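Long-range contacts in 2-polyprenyl-6-methoxyphenol hydroxylase-like FAD-dependent oxidoreductase (Streptomyces sp. NRRL 11266, PDB 6UI5), which belongs to the FAD-dependent aromatic-ring hydroxylase-like oxidoreductases and binds flavin-adenine dinucleotide in a Rossmann-type domain: residues R401-R406 with G472-H477; H328-L333 with P384-A389. All coordinates share one frame; numbering follows the deposited sequence.

Contact 1 of 2, residues R401-R406 with G472-H477; sequences RLLGRR and GCVAWH
V474 meets the backbone of L402-R405 through both of its methyl branches: with CG1 anti to the backbone N (chi1 172°), CG2 lies beside that N, on the same side as the bond the N makes to R405. V474 CG2 consequently comes 3.2 Å from R405 O, and V474 CB lies 3.3 Å from L402 O. The first torsion of L403 is unusual at -100°; although its CB is directed away from 472-477, the CD2 branch returns to lie 3.3 Å from V474 O and close to the A475 carbonyl carbon.

The receiving surface is a type II beta turn from L402 to R405, closed by R405 N on L402 O. G404 occupies its third position with positive phi, as is common there in a type II turn, and its N-H gives a nearly straight 2.8 Å bond to V474 O, in the carbonyl plane and on a lone pair. The return bond, V474 N to R405 O at 3.1 Å, is less well aligned, since the donor stands 51° out of the carbonyl plane. Thus V474 is gripped through both its N and its O. Further along, R406 CA makes a CH...O contact of 3.3 Å with G472 O, while the R406 guanidinium turns elsewhere, to E52.

At the other end, the H477 ring approaches L402 CB and L403 CG obliquely, and its NE2 is hydrogen-bonded to the D400 carboxylate. Strand 474-477 is an outermost strand of its mixed sheet, antiparallel to 465-468; W476 packs on helix 484-495, and the loop carrying the turn runs between helix 369-379 and strand 411-414.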
loop_
_atom_site.group_PDB
_atom_site.type_symbol
_atom_site.label_atom_id
_atom_site.label_comp_id
_atom_site.label_asym_id
_atom_site.label_seq_id
_atom_site.Cartn_x
_atom_site.Cartn_y
_atom_site.Cartn_z
ATOM N N ARG A 401 21.454 0.878 7.762
ATOM C CA ARG A 401 20.648 -0.307 8.010
ATOM C C ARG A 401 21.040 -1.026 9.290
ATOM O O ARG A 401 20.505 -2.104 9.577
ATOM C CB ARG A 401 20.759 -1.256 6.816
ATOM C CG ARG A 401 19.904 -0.801 5.636
ATOM C CD ARG A 401 18.495 -1.335 5.773
ATOM N NE ARG A 401 17.428 -0.343 5.634
ATOM C CZ ARG A 401 16.174 -0.554 6.019
ATOM N NH1 ARG A 401 15.249 0.399 5.869
ATOM N NH2 ARG A 401 15.823 -1.727 6.561
ATOM N N LEU A 402 21.972 -0.471 10.058
ATOM C CA LEU A 402 22.446 -1.117 11.274
ATOM C C LEU A 402 22.023 -0.401 12.546
ATOM O O LEU A 402 21.688 -1.068 13.536
ATOM C CB LEU A 402 23.979 -1.247 11.239
ATOM C CG LEU A 402 24.522 -2.084 10.073
ATOM C CD1 LEU A 402 26.032 -2.092 10.035
ATOM C CD2 LEU A 402 23.987 -3.529 10.071
ATOM N N LEU A 403 22.025 0.938 12.549
ATOM C CA LEU A 403 21.649 1.688 13.744
ATOM C C LEU A 403 20.226 1.361 14.164
ATOM O O LEU A 403 19.311 1.297 13.334
ATOM C CB LEU A 403 21.769 3.192 13.513
ATOM C CG LEU A 403 23.014 3.904 14.052
ATOM C CD1 LEU A 403 23.033 5.332 13.562
ATOM C CD2 LEU A 403 23.096 3.883 15.571
ATOM N N GLY A 404 20.050 1.178 15.469
ATOM C CA GLY A 404 18.748 0.905 16.036
ATOM C C GLY A 404 18.242 -0.489 15.797
ATOM O O GLY A 404 17.038 -0.718 15.966
ATOM N N ARG A 405 19.102 -1.417 15.360
ATOM C CA ARG A 405 18.690 -2.786 15.053
ATOM C C ARG A 405 19.678 -3.796 15.584
ATOM O O ARG A 405 20.861 -3.506 15.767
ATOM C CB ARG A 405 18.526 -3.018 13.551
ATOM C CG ARG A 405 17.508 -2.053 13.054
ATOM C CD ARG A 405 16.855 -2.403 11.799
ATOM N NE ARG A 405 16.921 -1.214 10.957
ATOM C CZ ARG A 405 16.246 -1.053 9.833
ATOM N NH1 ARG A 405 16.381 0.076 9.123
ATOM N NH2 ARG A 405 15.410 -2.008 9.430
ATOM N N ARG A 406 19.170 -4.987 15.846
ATOM C CA ARG A 406 20.046 -6.091 16.186
ATOM C C ARG A 406 20.799 -6.527 14.934
ATOM O O ARG A 406 20.254 -6.538 13.826
ATOM C CB ARG A 406 19.238 -7.259 16.793
ATOM C CG ARG A 406 18.672 -6.985 18.234
ATOM C CD ARG A 406 17.698 -8.083 18.667
ATOM N NE ARG A 406 17.030 -8.530 17.462
ATOM C CZ ARG A 406 15.816 -8.166 17.113
ATOM N NH1 ARG A 406 15.103 -7.395 17.929
ATOM N NH2 ARG A 406 15.313 -8.593 15.958
ATOM N N GLY A 472 20.484 -5.865 22.396
ATOM C CA GLY A 472 21.056 -6.156 21.093
ATOM C C GLY A 472 21.054 -5.024 20.078
ATOM O O GLY A 472 21.599 -5.205 18.973
ATOM N N CYS A 473 20.454 -3.877 20.394
ATOM C CA CYS A 473 20.262 -2.832 19.394
ATOM C C CYS A 473 21.535 -2.003 19.254
ATOM O O CYS A 473 22.167 -1.645 20.263
ATOM C CB CYS A 473 19.080 -1.916 19.768
ATOM S SG CYS A 473 17.431 -2.727 19.872
ATOM N N VAL A 474 21.909 -1.713 18.002
ATOM C CA VAL A 474 23.105 -0.913 17.705
ATOM C C VAL A 474 22.844 0.545 18.072
ATOM O O VAL A 474 22.108 1.244 17.368
ATOM C CB VAL A 474 23.502 -1.002 16.237
ATOM C CG1 VAL A 474 24.651 0.022 15.985
ATOM C CG2 VAL A 474 23.906 -2.379 15.876
ATOM N N ALA A 475 23.487 1.033 19.128
ATOM C CA ALA A 475 23.337 2.440 19.463
ATOM C C ALA A 475 24.445 3.307 18.881
ATOM O O ALA A 475 24.340 4.534 18.929
ATOM C CB ALA A 475 23.292 2.616 20.987
ATOM N N TRP A 476 25.487 2.704 18.315
ATOM C CA TRP A 476 26.632 3.452 17.811
ATOM C C TRP A 476 27.515 2.514 17.009
ATOM O O TRP A 476 27.678 1.338 17.366
ATOM C CB TRP A 476 27.453 4.075 18.953
ATOM C CG TRP A 476 28.797 4.664 18.547
ATOM C CD1 TRP A 476 29.077 5.991 18.308
ATOM C CD2 TRP A 476 30.034 3.964 18.367
ATOM N NE1 TRP A 476 30.397 6.149 17.991
ATOM C CE2 TRP A 476 31.012 4.927 18.014
ATOM C CE3 TRP A 476 30.414 2.623 18.478
ATOM C CZ2 TRP A 476 32.346 4.587 17.757
ATOM C CZ3 TRP A 476 31.735 2.285 18.221
ATOM C CH2 TRP A 476 32.691 3.266 17.869
ATOM N N HIS A 477 28.100 3.053 15.953
ATOM C CA HIS A 477 29.138 2.366 15.198
ATOM C C HIS A 477 29.939 3.420 14.425
ATOM O O HIS A 477 29.491 4.557 14.264
ATOM C CB HIS A 477 28.512 1.317 14.286
ATOM C CG HIS A 477 27.806 1.896 13.103
ATOM N ND1 HIS A 477 28.440 2.705 12.179
ATOM C CD2 HIS A 477 26.517 1.793 12.694
ATOM C CE1 HIS A 477 27.573 3.071 11.252
ATOM N NE2 HIS A 477 26.402 2.525 11.534
#

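Contact 2 of 2, residues H328-L333 with P384-A389; sequences HVERHL and PAVPIA
E330 and V386 carry this contact, in which helix 325-346 of the FAD-binding, Rossmann-type part of the chain meets the irregular segment P384-A389 that follows helix 369-379. No direct hydrogen bond joins the two segments.

The van der Waals part is formed mainly by E330 lying across the V386 isopropyl group. E330 CG is anti to its own carbonyl carbon (chi1 -86°), and from there the chain runs extended, carrying the carboxylate to one valine branch. Both methyls meet CG, at 3.5 Å from V386 CG1 and 3.7 Å from V386 CG2, while V386 CG1 also reaches the carboxylate, 3.2 Å from E330 OE1. Purely apolar packing is looser: L333 CD2 stands 4.4 Å from P384 CB. The P384 ring also lies near R331, whose guanidinium it approaches obliquely, with R331 NH2 4.3 Å from P384 CG.

The charged ends are held from outside the pair. E330 OE2 takes a salt bridge from K310 and a hydrogen bond from N306, while E330 OE1 is paired with R469; three protein partners thus restrain the carboxylate, and the nearby positive charges would be expected to stabilise its ionised form. R331 NH1 is likewise paired with D303.

A water supplies a polar connection between the two segments. It donates to both sides, linking the helix to the backbone of the loop: it lies 2.7 Å from E330 OE1 and 3.0 Å from P387 O.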
loop_
_atom_site.group_PDB
_atom_site.type_symbol
_atom_site.label_atom_id
_atom_site.label_comp_id
_atom_site.label_asym_id
_atom_site.label_seq_id
_atom_site.Cartn_x
_atom_site.Cartn_y
_atom_site.Cartn_z
ATOM N N HIS A 328 7.974 2.886 26.281
ATOM C CA HIS A 328 6.797 3.230 25.488
ATOM C C HIS A 328 7.177 3.700 24.082
ATOM O O HIS A 328 6.580 3.267 23.087
ATOM C CB HIS A 328 5.940 4.305 26.152
ATOM C CG HIS A 328 4.840 4.789 25.250
ATOM N ND1 HIS A 328 3.589 4.200 25.219
ATOM C CD2 HIS A 328 4.833 5.736 24.274
ATOM C CE1 HIS A 328 2.846 4.802 24.300
ATOM N NE2 HIS A 328 3.578 5.736 23.710
ATOM N N VAL A 329 8.132 4.630 23.978
ATOM C CA VAL A 329 8.452 5.184 22.664
ATOM C C VAL A 329 8.813 4.075 21.692
ATOM O O VAL A 329 8.260 3.974 20.590
ATOM C CB VAL A 329 9.595 6.200 22.766
ATOM C CG1 VAL A 329 9.896 6.744 21.369
ATOM C CG2 VAL A 329 9.221 7.290 23.723
ATOM N N GLU A 330 9.750 3.226 22.098
ATOM C CA GLU A 330 10.250 2.202 21.200
ATOM C C GLU A 330 9.190 1.154 20.928
ATOM O O GLU A 330 9.011 0.741 19.777
ATOM C CB GLU A 330 11.507 1.568 21.796
ATOM C CG GLU A 330 12.747 2.351 21.441
ATOM C CD GLU A 330 13.867 2.177 22.448
ATOM O OE1 GLU A 330 14.727 3.081 22.529
ATOM O OE2 GLU A 330 13.900 1.139 23.143
ATOM N N ARG A 331 8.457 0.736 21.963
ATOM C CA ARG A 331 7.616 -0.448 21.826
ATOM C C ARG A 331 6.198 -0.143 21.387
ATOM O O ARG A 331 5.613 -0.942 20.651
ATOM C CB ARG A 331 7.637 -1.220 23.124
ATOM C CG ARG A 331 8.994 -1.907 23.292
ATOM C CD ARG A 331 8.925 -3.261 22.626
ATOM N NE ARG A 331 9.347 -3.295 21.242
ATOM C CZ ARG A 331 9.173 -4.341 20.444
ATOM N NH1 ARG A 331 8.547 -5.431 20.908
ATOM N NH2 ARG A 331 9.633 -4.308 19.191
ATOM N N HIS A 332 5.648 1.016 21.742
ATOM C CA HIS A 332 4.365 1.391 21.164
ATOM C C HIS A 332 4.440 1.459 19.642
ATOM O O HIS A 332 3.469 1.104 18.960
ATOM C CB HIS A 332 3.881 2.720 21.730
ATOM C CG HIS A 332 2.563 3.162 21.174
ATOM N ND1 HIS A 332 2.413 3.604 19.878
ATOM C CD2 HIS A 332 1.336 3.237 21.743
ATOM C CE1 HIS A 332 1.148 3.928 19.668
ATOM N NE2 HIS A 332 0.476 3.720 20.786
ATOM N N LEU A 333 5.573 1.924 19.085
ATOM C CA LEU A 333 5.689 1.973 17.624
ATOM C C LEU A 333 5.612 0.576 17.051
ATOM O O LEU A 333 4.927 0.345 16.053
ATOM C CB LEU A 333 6.998 2.650 17.180
ATOM C CG LEU A 333 7.522 2.448 15.739
ATOM C CD1 LEU A 333 6.568 3.035 14.652
ATOM C CD2 LEU A 333 8.919 3.116 15.533
ATOM N N PRO A 384 10.929 -2.880 13.466
ATOM C CA PRO A 384 11.134 -1.429 13.579
ATOM C C PRO A 384 12.506 -1.118 14.161
ATOM O O PRO A 384 12.813 -1.528 15.288
ATOM C CB PRO A 384 10.005 -0.981 14.508
ATOM C CG PRO A 384 9.739 -2.231 15.374
ATOM C CD PRO A 384 10.143 -3.454 14.564
ATOM N N ALA A 385 13.365 -0.481 13.353
ATOM C CA ALA A 385 14.570 0.149 13.872
ATOM C C ALA A 385 14.215 1.076 15.022
ATOM O O ALA A 385 13.278 1.868 14.926
ATOM C CB ALA A 385 15.281 0.939 12.768
ATOM N N VAL A 386 14.933 0.927 16.129
ATOM C CA VAL A 386 14.761 1.840 17.266
ATOM C C VAL A 386 15.372 3.189 16.901
ATOM O O VAL A 386 16.525 3.237 16.429
ATOM C CB VAL A 386 15.419 1.257 18.516
ATOM C CG1 VAL A 386 15.715 2.361 19.548
ATOM C CG2 VAL A 386 14.547 0.120 19.111
ATOM N N PRO A 387 14.650 4.294 17.066
ATOM C CA PRO A 387 15.187 5.590 16.629
ATOM C C PRO A 387 16.385 5.999 17.484
ATOM O O PRO A 387 16.316 6.022 18.718
ATOM C CB PRO A 387 14.000 6.543 16.802
ATOM C CG PRO A 387 13.111 5.882 17.818
ATOM C CD PRO A 387 13.301 4.406 17.658
ATOM N N ILE A 388 17.495 6.308 16.818
ATOM C CA ILE A 388 18.747 6.639 17.495
ATOM C C ILE A 388 19.137 8.040 17.050
ATOM O O ILE A 388 19.409 8.264 15.862
ATOM C CB ILE A 388 19.866 5.631 17.177
ATOM C CG1 ILE A 388 19.509 4.210 17.630
ATOM C CG2 ILE A 388 21.210 6.105 17.771
ATOM C CD1 ILE A 388 19.724 3.934 19.100
ATOM N N ALA A 389 19.143 8.989 17.985
ATOM C CA ALA A 389 19.641 10.335 17.725
ATOM C C ALA A 389 20.225 10.901 19.011
ATOM O O ALA A 389 19.825 10.523 20.114
ATOM C CB ALA A 389 18.549 11.259 17.209
HETATM O O HOH W 1 14.616 5.421 21.169
#

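Contact 1 is largely buried, whereas contact 2 lies nearer the surface with one buried residue, E330, among those touching. They share one connection, the irregular chain between helix 369-379 and strand 411-414: its earlier part meets helix 325-346 in contact 2, its later part meets strand 474-477 in contact 1. Their chemistry differs accordingly. Direct backbone bonds hold the turn to the edge strand, while side-chain packing and a water join the loop to the helix. The two contacts touch, their centres about 12 Å apart: G404 O lies 2.7 Å from V386 N, a probable hydrogen bond, and L403 packs on I388.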